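Local coordinates for sensor protein (Vibrio cholerae, PDB 3BY9) that senses C4-dicarboxylates such as succinate through the extracytoplasmic sensor domain of the histidine kinase DctB, which probably autophosphorylates to start two-component signalling, at residues 128-133 and 246-251; 87-90 and 95-98; 213-218 and 234-239; 10-15 and 252-257. One frame throughout, in Å; residues are numbered along the deposited sequence.

Interaction 1: residues 128-133 and 246-251; sequences RGYYYA and PELALT
Two antiparallel sheets of the tandem sensor domain approach each other where Tyr-130, on strand 128-138 of the succinate-binding module, reaches Leu-248 in the turn of the beta-hairpin formed by strands 238-245 and 250-257. The touch is made by the far end of the tyrosine: its OH lies 3.4 Å from Leu-248 CD2, and CZ is 4.0 Å from the same methyl. The two side chains run at about a right angle, and the leucine offers only one branch. With CG anti to the backbone N (chi1 -163°), the Tyr-130 ring stands out from its strand and carries the hydroxyl across the gap. There a water links the modules, lying 2.9 Å from Tyr-130 OH and donating to Leu-248 O over 2.8 Å. Gln-117 NE2 of the neighbouring strand also bonds to this hydroxyl, while Leu-27 of the long helix 5-27 packs on both Tyr-130 and Leu-248. On the same strand Tyr-131 hydrogen-bonds succinate through its OH. Tyrosine suits position 130 because it joins an apolar ring to a polar tip: the two segments meet lightly, mainly through one leucine methyl and one bridging water, and the buried hydroxyl still has polar partners.

Interaction 2: residues 87-90 and 95-98; sequences SSNW and SFIG
Asn-89 OD1 is gripped by two donors that come from opposite faces of its amide plane: Phe-96 N at 2.9 Å, across the contact, and Ser-87 OG at 2.6 Å. Neither donor lies in that plane; the Phe-96 bond is nonetheless fairly straight at its hydrogen (161°). Asn-89 belongs to the type I beta turn from Ser-87 to Trp-90 that ends strand 84-87, and its side chain fastens this turn to the loop leading to helix 105-110. Placing CG between the backbone N and carbonyl carbon (chi1 54°) turns the amide toward that loop. The other end of the amide, ND2, hangs 3.1 Å above the centre of the Phe-96 ring. The planes are 66° apart, so the amide nitrogen sits over the ring face with the amide tilted steeply and not stacked flat. Asparagine fits well, since OD1 accepts while ND2, at the other end of the amide, bonds Asp-74 OD1. Phe-96 is near the bound succinate and meets Tyr-76 edge-to-face, which places the clamp beside the ligand pocket. Apolar contact is modest: Ile-97 CD1 packs 3.8 Å from Ser-87 CB, and its CG1 touches Trp-90 CB. Ser-95 shapes its own loop by an ST turn, OG accepting from Ile-97 N at 3.1 Å, and a water 2.7 Å from this OG donates to Trp-90 O.

Interaction 3: residues 213-218 and 234-239; sequences LGWQGD and LQDDYI. With CA (calcium ion), chain D.
Trp-215 NE1 donates to the backbone O of Asp-236 over 3.0 Å, in a nearly straight bond (173° at the hydrogen) with the acceptor in the indole plane. The donor also lies almost in line with the carbonyl, so the indole is held edge-on. Beside this bond, Trp-215 CZ2 packs 3.6 Å from Tyr-238 CE2; the ring planes are nearly perpendicular, at 85°, but the approach is oblique. The same CZ2 is 3.8 Å from Asp-236 OD2. Tryptophan suits the place because it combines one N-H for the carbonyl with a broad apolar surface. Lys-228 braces both partners, forming a salt bridge with Asp-236 OD1 and a cation-pi contact with Trp-215. The carbonyl is presented by an inverse gamma turn centred on Asp-236, closed by a weak bond from Asp-237 N to Gln-235 O. That turn leads into a calcium site: Asp-237 OD1 binds the ion at 2.5 Å, with four waters and Lys-258 O completing six ligands. Three of those waters donate onward to Gln-235 O, Asp-237 OD2 and Asp-237 O, tying the hydrated ion to two backbone carbonyls and to the second oxygen of the carboxylate. Around the indole stand Trp-183, edge-to-face, and Trp-226 of strand 223-226. Tyr-238 starts strand 238-245, paired with strand 223-226 on one flank and strand 250-257 on the other, and Ile-239 packs on helix 5-27.

Interaction 4: residues 10-15 and 252-257; sequences NEHQSQ and IRVLSP
Helix 10-15 passes strand 252-257 with axes 9.1 Å apart and N-to-C directions 140° from one another, so that the two run roughly antiparallel. His-12 and Gln-15, three residues apart and thus on one side of the helix, face Val-254. Its methyl CG1 rests over a face of the imidazole, 3.6 Å from the ring centroid and 17° off the normal, a CH-pi contact displaced toward CG, the nearest ring atom at 3.5 Å. The valine achieves this by setting CG1 between its backbone N and carbonyl carbon (chi1 53°), while CG2 lies between the rim of that ring and the Gln-15 amide. The Gln-15 side chain crosses the valine at about a right angle, with OE1 and NE2 each 3.9 Å from CG2. A beta-branched residue fits because its two methyls fill both places. Ser-256 follows on this face of the strand, but its modelled approach to the ring edge is too close to be relied on. Polar ends find partners beyond the contact: Gln-15 OE1 bonds Ser-164 OG, and His-12 NE2 makes a weak bond to Ile-239 O. Leu-16 and Trp-159 also pack on Val-254, and Leu-8 on Ser-256. The strand lies between 165-169 and 238-245 in the four-stranded sheet; helix 5-27 lies along one side of it, while Leu-255 points away from the helix and packs on Trp-226 and Tyr-238.

In the fold
From the N terminus, helix 5-27 opens interaction 4, which closes only at the last strand and so encloses the other three. Interaction 2 comes next, a short local closure beside the five-stranded sheet of the ligand-binding module. Interaction 1 opens after it on strand 128-138 and closes at the hairpin turn before strand 250-257, tying the first sheet to the second. Interaction 3 opens and closes within that span; no two loops cross. Interactions 3 and 4 touch, with Ile-239 N probably bonded to Ser-256 O (2.8 Å) on adjacent strands, whereas interactions 2 and 3, centres about 43 Å apart, lie on opposite sides of the chain's centre.

Interaction 1: residues 128-133 and 246-251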
loop_
_atom_site.group_PDB
_atom_site.type_symbol
_atom_site.label_atom_id
_atom_site.label_comp_id
_atom_site.label_asym_id
_atom_site.label_seq_id
_atom_site.Cartn_x
_atom_site.Cartn_y
_atom_site.Cartn_z
ATOM N N ARG A 128 6.735 -4.740 -0.028
ATOM C CA ARG A 128 5.629 -3.780 0.089
ATOM C C ARG A 128 4.297 -4.474 -0.262
ATOM O O ARG A 128 4.256 -5.429 -1.041
ATOM C CB ARG A 128 5.786 -2.648 -0.946
ATOM C CG ARG A 128 6.948 -1.675 -0.694
ATOM C CD ARG A 128 7.090 -0.714 -1.885
ATOM N NE ARG A 128 7.559 -1.450 -3.064
ATOM C CZ ARG A 128 7.305 -1.107 -4.327
ATOM N NH1 ARG A 128 6.593 -0.022 -4.605
ATOM N NH2 ARG A 128 7.718 -1.891 -5.332
ATOM N N GLY A 129 3.203 -3.942 0.273
ATOM C CA GLY A 129 1.911 -4.471 -0.068
ATOM C C GLY A 129 0.802 -3.470 0.166
ATOM O O GLY A 129 1.005 -2.420 0.807
ATOM N N TYR A 130 -0.354 -3.768 -0.419
ATOM C CA TYR A 130 -1.543 -2.987 -0.135
ATOM C C TYR A 130 -2.372 -4.016 0.680
ATOM O O TYR A 130 -2.600 -5.138 0.225
ATOM C CB TYR A 130 -2.300 -2.639 -1.404
ATOM C CG TYR A 130 -3.255 -1.506 -1.148
ATOM C CD1 TYR A 130 -2.817 -0.195 -1.150
ATOM C CD2 TYR A 130 -4.575 -1.772 -0.777
ATOM C CE1 TYR A 130 -3.653 0.861 -0.770
ATOM C CE2 TYR A 130 -5.426 -0.737 -0.404
ATOM C CZ TYR A 130 -4.971 0.566 -0.396
ATOM O OH TYR A 130 -5.810 1.577 0.058
ATOM N N TYR A 131 -2.895 -3.585 1.827
ATOM C CA TYR A 131 -3.602 -4.481 2.724
ATOM C C TYR A 131 -5.061 -4.140 2.878
ATOM O O TYR A 131 -5.396 -2.956 3.054
ATOM C CB TYR A 131 -2.972 -4.405 4.138
ATOM C CG TYR A 131 -1.492 -4.766 4.222
ATOM C CD1 TYR A 131 -1.074 -5.953 4.798
ATOM C CD2 TYR A 131 -0.503 -3.868 3.788
ATOM C CE1 TYR A 131 0.292 -6.266 4.950
ATOM C CE2 TYR A 131 0.858 -4.176 3.947
ATOM C CZ TYR A 131 1.240 -5.353 4.514
ATOM O OH TYR A 131 2.573 -5.668 4.633
ATOM N N TYR A 132 -5.925 -5.171 2.786
ATOM C CA TYR A 132 -7.360 -4.976 3.061
ATOM C C TYR A 132 -7.684 -5.851 4.278
ATOM O O TYR A 132 -7.297 -7.029 4.322
ATOM C CB TYR A 132 -8.212 -5.455 1.889
ATOM C CG TYR A 132 -8.198 -4.463 0.737
ATOM C CD1 TYR A 132 -8.931 -3.283 0.823
ATOM C CD2 TYR A 132 -7.466 -4.731 -0.399
ATOM C CE1 TYR A 132 -8.940 -2.367 -0.241
ATOM C CE2 TYR A 132 -7.463 -3.839 -1.475
ATOM C CZ TYR A 132 -8.192 -2.690 -1.386
ATOM O OH TYR A 132 -8.216 -1.856 -2.476
ATOM N N ALA A 133 -8.422 -5.308 5.245
ATOM C CA ALA A 133 -8.732 -6.089 6.447
ATOM C C ALA A 133 -10.212 -5.958 6.780
ATOM O O ALA A 133 -10.886 -4.975 6.379
ATOM C CB ALA A 133 -7.869 -5.570 7.625
ATOM N N PRO A 246 -8.077 9.984 -2.349
ATOM C CA PRO A 246 -8.387 10.001 -0.911
ATOM C C PRO A 246 -8.656 8.669 -0.229
ATOM O O PRO A 246 -8.205 8.452 0.902
ATOM C CB PRO A 246 -9.605 10.928 -0.833
ATOM C CG PRO A 246 -9.327 11.918 -1.914
ATOM C CD PRO A 246 -8.847 11.018 -3.063
ATOM N N GLU A 247 -9.407 7.808 -0.910
ATOM C CA GLU A 247 -9.766 6.491 -0.379
ATOM C C GLU A 247 -8.562 5.642 -0.098
ATOM O O GLU A 247 -8.606 4.757 0.768
ATOM C CB GLU A 247 -10.651 5.738 -1.377
ATOM C CG GLU A 247 -12.096 6.204 -1.404
ATOM C CD GLU A 247 -12.926 5.484 -2.460
ATOM O OE1 GLU A 247 -12.840 4.239 -2.552
ATOM O OE2 GLU A 247 -13.672 6.166 -3.198
ATOM N N LEU A 248 -7.485 5.908 -0.840
ATOM C CA LEU A 248 -6.242 5.141 -0.745
ATOM C C LEU A 248 -5.168 5.845 0.050
ATOM O O LEU A 248 -4.115 5.278 0.332
ATOM C CB LEU A 248 -5.683 4.891 -2.155
ATOM C CG LEU A 248 -6.688 4.327 -3.137
ATOM C CD1 LEU A 248 -5.955 4.044 -4.452
ATOM C CD2 LEU A 248 -7.329 3.002 -2.566
ATOM N N ALA A 249 -5.459 7.083 0.406
ATOM C CA ALA A 249 -4.543 7.931 1.137
ATOM C C ALA A 249 -3.214 8.020 0.387
ATOM O O ALA A 249 -2.126 7.990 0.979
ATOM C CB ALA A 249 -4.353 7.452 2.596
ATOM N N LEU A 250 -3.324 8.095 -0.945
ATOM C CA LEU A 250 -2.172 8.223 -1.866
ATOM C C LEU A 250 -2.476 9.212 -2.989
ATOM O O LEU A 250 -3.616 9.297 -3.454
ATOM C CB LEU A 250 -1.834 6.892 -2.533
ATOM C CG LEU A 250 -1.148 5.808 -1.705
ATOM C CD1 LEU A 250 -1.120 4.495 -2.506
ATOM C CD2 LEU A 250 0.252 6.252 -1.362
ATOM N N THR A 251 -1.462 9.954 -3.430
ATOM C CA THR A 251 -1.655 10.903 -4.536
ATOM C C THR A 251 -0.792 10.357 -5.690
ATOM O O THR A 251 0.374 10.068 -5.492
ATOM C CB THR A 251 -1.177 12.340 -4.165
ATOM O OG1 THR A 251 -2.016 12.858 -3.095
ATOM C CG2 THR A 251 -1.310 13.313 -5.386
HETATM O O HOH W 1 -4.571 3.169 2.079
#

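Interaction 2: residues 87-90 and 95-98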
loop_
_atom_site.group_PDB
_atom_site.type_symbol
_atom_site.label_atom_id
_atom_site.label_comp_id
_atom_site.label_asym_id
_atom_site.label_seq_id
_atom_site.Cartn_x
_atom_site.Cartn_y
_atom_site.Cartn_z
ATOM N N SER A 87 -2.571 -18.885 8.223
ATOM C CA SER A 87 -2.118 -18.024 7.153
ATOM C C SER A 87 -1.799 -18.813 5.885
ATOM O O SER A 87 -1.359 -19.951 5.952
ATOM C CB SER A 87 -0.815 -17.340 7.609
ATOM O OG SER A 87 -0.292 -16.489 6.574
ATOM N N SER A 88 -2.005 -18.194 4.732
ATOM C CA SER A 88 -1.671 -18.849 3.473
ATOM C C SER A 88 -0.181 -19.138 3.368
ATOM O O SER A 88 0.219 -20.030 2.584
ATOM C CB SER A 88 -2.093 -17.920 2.309
ATOM O OG SER A 88 -1.365 -16.693 2.390
ATOM N N ASN A 89 0.659 -18.406 4.122
ATOM C CA ASN A 89 2.117 -18.622 4.027
ATOM C C ASN A 89 2.700 -19.486 5.141
ATOM O O ASN A 89 3.909 -19.472 5.398
ATOM C CB ASN A 89 2.853 -17.256 3.964
ATOM C CG ASN A 89 2.493 -16.318 5.129
ATOM O OD1 ASN A 89 2.305 -16.772 6.240
ATOM N ND2 ASN A 89 2.392 -15.019 4.859
ATOM N N TRP A 90 1.816 -20.289 5.757
ATOM C CA TRP A 90 2.185 -21.121 6.887
ATOM C C TRP A 90 3.351 -22.072 6.575
ATOM O O TRP A 90 4.096 -22.431 7.494
ATOM C CB TRP A 90 0.996 -21.962 7.343
ATOM C CG TRP A 90 0.595 -22.997 6.344
ATOM C CD1 TRP A 90 -0.197 -22.841 5.258
ATOM C CD2 TRP A 90 1.023 -24.369 6.354
ATOM N NE1 TRP A 90 -0.317 -24.050 4.578
ATOM C CE2 TRP A 90 0.441 -24.992 5.238
ATOM C CE3 TRP A 90 1.851 -25.111 7.204
ATOM C CZ2 TRP A 90 0.656 -26.341 4.938
ATOM C CZ3 TRP A 90 2.072 -26.478 6.901
ATOM C CH2 TRP A 90 1.470 -27.055 5.786
ATOM N N SER A 95 6.515 -17.206 6.651
ATOM C CA SER A 95 5.351 -17.439 7.513
ATOM C C SER A 95 5.072 -16.368 8.542
ATOM O O SER A 95 5.951 -15.981 9.314
ATOM C CB SER A 95 5.456 -18.753 8.265
ATOM O OG SER A 95 4.255 -19.007 9.025
ATOM N N PHE A 96 3.811 -15.925 8.558
ATOM C CA PHE A 96 3.397 -14.914 9.510
ATOM C C PHE A 96 2.848 -15.574 10.763
ATOM O O PHE A 96 2.486 -14.853 11.717
ATOM C CB PHE A 96 2.251 -14.072 8.919
ATOM C CG PHE A 96 2.618 -13.217 7.730
ATOM C CD1 PHE A 96 3.923 -13.153 7.218
ATOM C CD2 PHE A 96 1.601 -12.487 7.081
ATOM C CE1 PHE A 96 4.208 -12.400 6.085
ATOM C CE2 PHE A 96 1.867 -11.728 5.938
ATOM C CZ PHE A 96 3.169 -11.683 5.426
ATOM N N ILE A 97 2.779 -16.906 10.801
ATOM C CA ILE A 97 2.172 -17.579 11.968
ATOM C C ILE A 97 2.897 -17.219 13.280
ATOM O O ILE A 97 4.134 -17.278 13.353
ATOM C CB ILE A 97 2.204 -19.114 11.804
ATOM C CG1 ILE A 97 1.419 -19.541 10.556
ATOM C CG2 ILE A 97 1.603 -19.800 13.055
ATOM C CD1 ILE A 97 -0.031 -19.485 10.665
ATOM N N GLY A 98 2.127 -16.796 14.290
ATOM C CA GLY A 98 2.747 -16.487 15.574
ATOM C C GLY A 98 3.182 -15.033 15.706
ATOM O O GLY A 98 3.521 -14.581 16.812
HETATM O O HOH W 2 4.581 -21.437 10.105
#

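Interaction 3: residues 213-218 and 234-239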
loop_
_atom_site.group_PDB
_atom_site.type_symbol
_atom_site.label_atom_id
_atom_site.label_comp_id
_atom_site.label_asym_id
_atom_site.label_seq_id
_atom_site.Cartn_x
_atom_site.Cartn_y
_atom_site.Cartn_z
ATOM N N LEU A 213 14.584 13.621 -1.801
ATOM C CA LEU A 213 14.952 13.795 -3.221
ATOM C C LEU A 213 15.304 15.266 -3.472
ATOM O O LEU A 213 15.811 15.617 -4.549
ATOM C CB LEU A 213 13.805 13.359 -4.130
ATOM C CG LEU A 213 13.528 11.847 -4.035
ATOM C CD1 LEU A 213 12.233 11.516 -4.762
ATOM C CD2 LEU A 213 14.681 11.037 -4.617
ATOM N N GLY A 214 14.941 16.119 -2.511
ATOM C CA GLY A 214 15.323 17.516 -2.568
ATOM C C GLY A 214 14.653 18.420 -3.559
ATOM O O GLY A 214 15.209 19.467 -3.889
ATOM N N TRP A 215 13.461 18.053 -4.033
ATOM C CA TRP A 215 12.781 18.923 -5.001
ATOM C C TRP A 215 12.028 20.014 -4.251
ATOM O O TRP A 215 11.657 19.828 -3.088
ATOM C CB TRP A 215 11.750 18.121 -5.831
ATOM C CG TRP A 215 12.310 17.473 -7.081
ATOM C CD1 TRP A 215 12.958 18.099 -8.106
ATOM C CD2 TRP A 215 12.182 16.096 -7.465
ATOM N NE1 TRP A 215 13.242 17.191 -9.117
ATOM C CE2 TRP A 215 12.771 15.960 -8.744
ATOM C CE3 TRP A 215 11.614 14.967 -6.847
ATOM C CZ2 TRP A 215 12.812 14.733 -9.425
ATOM C CZ3 TRP A 215 11.649 13.741 -7.533
ATOM C CH2 TRP A 215 12.246 13.646 -8.803
ATOM N N GLN A 216 11.797 21.119 -4.938
ATOM C CA GLN A 216 11.054 22.238 -4.364
ATOM C C GLN A 216 9.934 22.507 -5.307
ATOM O O GLN A 216 10.097 22.368 -6.520
ATOM C CB GLN A 216 11.971 23.469 -4.247
ATOM C CG GLN A 216 13.124 23.159 -3.292
ATOM C CD GLN A 216 14.155 24.268 -3.140
ATOM O OE1 GLN A 216 15.065 24.153 -2.316
ATOM N NE2 GLN A 216 14.024 25.340 -3.925
ATOM N N GLY A 217 8.788 22.908 -4.749
ATOM C CA GLY A 217 7.620 23.185 -5.563
ATOM C C GLY A 217 6.349 23.046 -4.755
ATOM O O GLY A 217 6.398 22.633 -3.599
ATOM N N ASP A 218 5.226 23.409 -5.362
ATOM C CA ASP A 218 3.932 23.306 -4.683
ATOM C C ASP A 218 3.427 21.883 -4.792
ATOM O O ASP A 218 2.854 21.480 -5.820
ATOM C CB ASP A 218 2.899 24.242 -5.305
ATOM C CG ASP A 218 1.579 24.211 -4.541
ATOM O OD1 ASP A 218 1.459 23.400 -3.609
ATOM O OD2 ASP A 218 0.670 25.016 -4.875
ATOM N N LEU A 234 22.712 19.803 -10.286
ATOM C CA LEU A 234 21.873 19.068 -11.220
ATOM C C LEU A 234 20.537 19.742 -11.164
ATOM O O LEU A 234 19.912 19.808 -10.104
ATOM C CB LEU A 234 21.712 17.602 -10.825
ATOM C CG LEU A 234 20.647 16.882 -11.677
ATOM C CD1 LEU A 234 21.028 16.902 -13.156
ATOM C CD2 LEU A 234 20.495 15.458 -11.210
ATOM N N GLN A 235 20.102 20.266 -12.284
ATOM C CA GLN A 235 18.805 20.914 -12.320
ATOM C C GLN A 235 17.833 20.018 -13.080
ATOM O O GLN A 235 17.480 20.285 -14.240
ATOM C CB GLN A 235 18.916 22.285 -12.984
ATOM C CG GLN A 235 17.588 23.063 -12.980
ATOM C CD GLN A 235 17.000 23.196 -11.564
ATOM O OE1 GLN A 235 16.096 22.456 -11.169
ATOM N NE2 GLN A 235 17.560 24.116 -10.789
ATOM N N ASP A 236 17.446 18.912 -12.467
ATOM C CA ASP A 236 16.478 18.037 -13.139
ATOM C C ASP A 236 15.096 18.520 -12.710
ATOM O O ASP A 236 14.549 18.049 -11.716
ATOM C CB ASP A 236 16.691 16.553 -12.789
ATOM C CG ASP A 236 16.754 16.273 -11.301
ATOM O OD1 ASP A 236 17.262 17.132 -10.535
ATOM O OD2 ASP A 236 16.323 15.169 -10.883
ATOM N N ASP A 237 14.564 19.482 -13.458
ATOM C CA ASP A 237 13.240 19.991 -13.132
ATOM C C ASP A 237 12.176 19.331 -13.972
ATOM O O ASP A 237 12.430 18.830 -15.077
ATOM C CB ASP A 237 13.170 21.502 -13.237
ATOM C CG ASP A 237 13.655 22.031 -14.569
ATOM O OD1 ASP A 237 14.306 21.273 -15.335
ATOM O OD2 ASP A 237 13.379 23.213 -14.831
ATOM N N TYR A 238 10.969 19.328 -13.430
ATOM C CA TYR A 238 9.844 18.638 -14.061
ATOM C C TYR A 238 8.556 19.385 -14.051
ATOM O O TYR A 238 8.312 20.154 -13.132
ATOM C CB TYR A 238 9.536 17.345 -13.281
ATOM C CG TYR A 238 10.585 16.284 -13.467
ATOM C CD1 TYR A 238 10.415 15.288 -14.403
ATOM C CD2 TYR A 238 11.779 16.340 -12.751
ATOM C CE1 TYR A 238 11.395 14.340 -14.653
ATOM C CE2 TYR A 238 12.804 15.392 -13.007
ATOM C CZ TYR A 238 12.587 14.403 -13.955
ATOM O OH TYR A 238 13.574 13.481 -14.224
ATOM N N ILE A 239 7.719 19.097 -15.043
ATOM C CA ILE A 239 6.341 19.625 -15.033
ATOM C C ILE A 239 5.556 18.435 -14.376
ATOM O O ILE A 239 5.650 17.308 -14.830
ATOM C CB ILE A 239 5.827 19.895 -16.446
ATOM C CG1 ILE A 239 6.638 21.078 -17.024
ATOM C CG2 ILE A 239 4.263 20.246 -16.422
ATOM C CD1 ILE A 239 6.494 21.225 -18.533
HETATM CA CA CA D . 15.256 21.133 -17.592
HETATM O O HOH W 3 17.324 21.672 -16.509
HETATM O O HOH W 4 14.575 23.458 -17.341
HETATM O O HOH W 5 14.849 18.670 -16.675
HETATM O O HOH W 6 16.554 19.321 -18.825
#

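Interaction 4: residues 10-15 and 252-257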
loop_
_atom_site.group_PDB
_atom_site.type_symbol
_atom_site.label_atom_id
_atom_site.label_comp_id
_atom_site.label_asym_id
_atom_site.label_seq_id
_atom_site.Cartn_x
_atom_site.Cartn_y
_atom_site.Cartn_z
ATOM N N ASN A 10 -2.529 18.745 -20.687
ATOM C CA ASN A 10 -3.758 18.055 -21.098
ATOM C C ASN A 10 -3.498 16.569 -21.191
ATOM O O ASN A 10 -4.349 15.758 -20.775
ATOM C CB ASN A 10 -4.243 18.601 -22.449
ATOM C CG ASN A 10 -4.770 20.038 -22.338
ATOM O OD1 ASN A 10 -4.998 20.559 -21.234
ATOM N ND2 ASN A 10 -4.971 20.678 -23.477
ATOM N N GLU A 11 -2.355 16.196 -21.756
ATOM C CA GLU A 11 -1.985 14.776 -21.887
ATOM C C GLU A 11 -1.785 14.174 -20.500
ATOM O O GLU A 11 -2.158 13.031 -20.249
ATOM C CB GLU A 11 -0.690 14.634 -22.703
ATOM C CG GLU A 11 -0.149 13.184 -22.799
ATOM C CD GLU A 11 -1.165 12.142 -23.334
ATOM O OE1 GLU A 11 -2.215 12.475 -23.935
ATOM O OE2 GLU A 11 -0.892 10.936 -23.156
ATOM N N HIS A 12 -1.217 14.949 -19.590
ATOM C CA HIS A 12 -1.042 14.449 -18.226
ATOM C C HIS A 12 -2.404 14.049 -17.660
ATOM O O HIS A 12 -2.523 13.048 -16.943
ATOM C CB HIS A 12 -0.510 15.544 -17.326
ATOM C CG HIS A 12 0.978 15.666 -17.255
ATOM N ND1 HIS A 12 1.878 14.947 -18.037
ATOM C CD2 HIS A 12 1.727 16.443 -16.440
ATOM C CE1 HIS A 12 3.109 15.290 -17.685
ATOM N NE2 HIS A 12 3.040 16.186 -16.721
ATOM N N GLN A 13 -3.430 14.874 -17.898
ATOM C CA GLN A 13 -4.754 14.550 -17.367
ATOM C C GLN A 13 -5.244 13.212 -17.901
ATOM O O GLN A 13 -5.862 12.435 -17.182
ATOM C CB GLN A 13 -5.774 15.658 -17.686
ATOM C CG GLN A 13 -5.585 16.916 -16.821
ATOM C CD GLN A 13 -5.697 16.595 -15.342
ATOM O OE1 GLN A 13 -6.728 16.098 -14.900
ATOM N NE2 GLN A 13 -4.646 16.865 -14.576
ATOM N N SER A 14 -4.959 12.926 -19.170
ATOM C CA SER A 14 -5.383 11.659 -19.743
ATOM C C SER A 14 -4.569 10.499 -19.169
ATOM O O SER A 14 -5.095 9.395 -18.946
ATOM C CB SER A 14 -5.249 11.713 -21.258
ATOM O OG SER A 14 -6.255 12.557 -21.797
ATOM N N GLN A 15 -3.276 10.727 -18.956
ATOM C CA GLN A 15 -2.448 9.677 -18.362
ATOM C C GLN A 15 -2.933 9.368 -16.968
ATOM O O GLN A 15 -2.993 8.192 -16.589
ATOM C CB GLN A 15 -0.996 10.103 -18.272
ATOM C CG GLN A 15 -0.341 10.262 -19.645
ATOM C CD GLN A 15 1.102 10.685 -19.466
ATOM O OE1 GLN A 15 1.989 9.859 -19.183
ATOM N NE2 GLN A 15 1.339 11.962 -19.581
ATOM N N ILE A 252 -1.390 10.248 -6.871
ATOM C CA ILE A 252 -0.662 9.771 -8.061
ATOM C C ILE A 252 -0.122 11.010 -8.775
ATOM O O ILE A 252 -0.836 12.002 -8.931
ATOM C CB ILE A 252 -1.598 9.032 -9.023
ATOM C CG1 ILE A 252 -2.375 7.950 -8.265
ATOM C CG2 ILE A 252 -0.805 8.444 -10.181
ATOM C CD1 ILE A 252 -3.490 7.374 -9.088
ATOM N N ARG A 253 1.134 10.960 -9.226
ATOM C CA ARG A 253 1.705 12.119 -9.898
ATOM C C ARG A 253 2.445 11.705 -11.123
ATOM O O ARG A 253 3.161 10.693 -11.085
ATOM C CB ARG A 253 2.700 12.793 -8.933
ATOM C CG ARG A 253 2.048 13.047 -7.534
ATOM C CD ARG A 253 3.028 13.817 -6.638
ATOM N NE ARG A 253 2.591 14.078 -5.250
ATOM C CZ ARG A 253 2.107 15.256 -4.860
ATOM N NH1 ARG A 253 1.936 16.238 -5.752
ATOM N NH2 ARG A 253 1.944 15.506 -3.571
ATOM N N VAL A 254 2.264 12.459 -12.205
ATOM C CA VAL A 254 2.993 12.153 -13.442
ATOM C C VAL A 254 4.006 13.292 -13.623
ATOM O O VAL A 254 3.684 14.484 -13.456
ATOM C CB VAL A 254 2.024 12.009 -14.652
ATOM C CG1 VAL A 254 1.099 13.214 -14.802
ATOM C CG2 VAL A 254 2.839 11.863 -15.967
ATOM N N LEU A 255 5.257 12.907 -13.912
ATOM C CA LEU A 255 6.362 13.868 -14.032
ATOM C C LEU A 255 6.959 13.814 -15.425
ATOM O O LEU A 255 7.266 12.725 -15.908
ATOM C CB LEU A 255 7.497 13.504 -13.087
ATOM C CG LEU A 255 7.391 13.748 -11.593
ATOM C CD1 LEU A 255 6.265 12.880 -11.068
ATOM C CD2 LEU A 255 8.686 13.345 -10.890
ATOM N N SER A 256 7.071 14.973 -16.066
ATOM C CA SER A 256 7.694 15.094 -17.411
ATOM C C SER A 256 8.839 16.083 -17.298
ATOM O O SER A 256 8.689 17.173 -16.752
ATOM C CB SER A 256 6.675 15.638 -18.444
ATOM O OG SER A 256 5.682 14.676 -18.788
ATOM N N PRO A 257 10.037 15.713 -17.787
ATOM C CA PRO A 257 11.178 16.638 -17.707
ATOM C C PRO A 257 10.814 17.966 -18.355
ATOM O O PRO A 257 10.233 18.004 -19.448
ATOM C CB PRO A 257 12.266 15.915 -18.526
ATOM C CG PRO A 257 11.962 14.454 -18.267
ATOM C CD PRO A 257 10.429 14.402 -18.364
#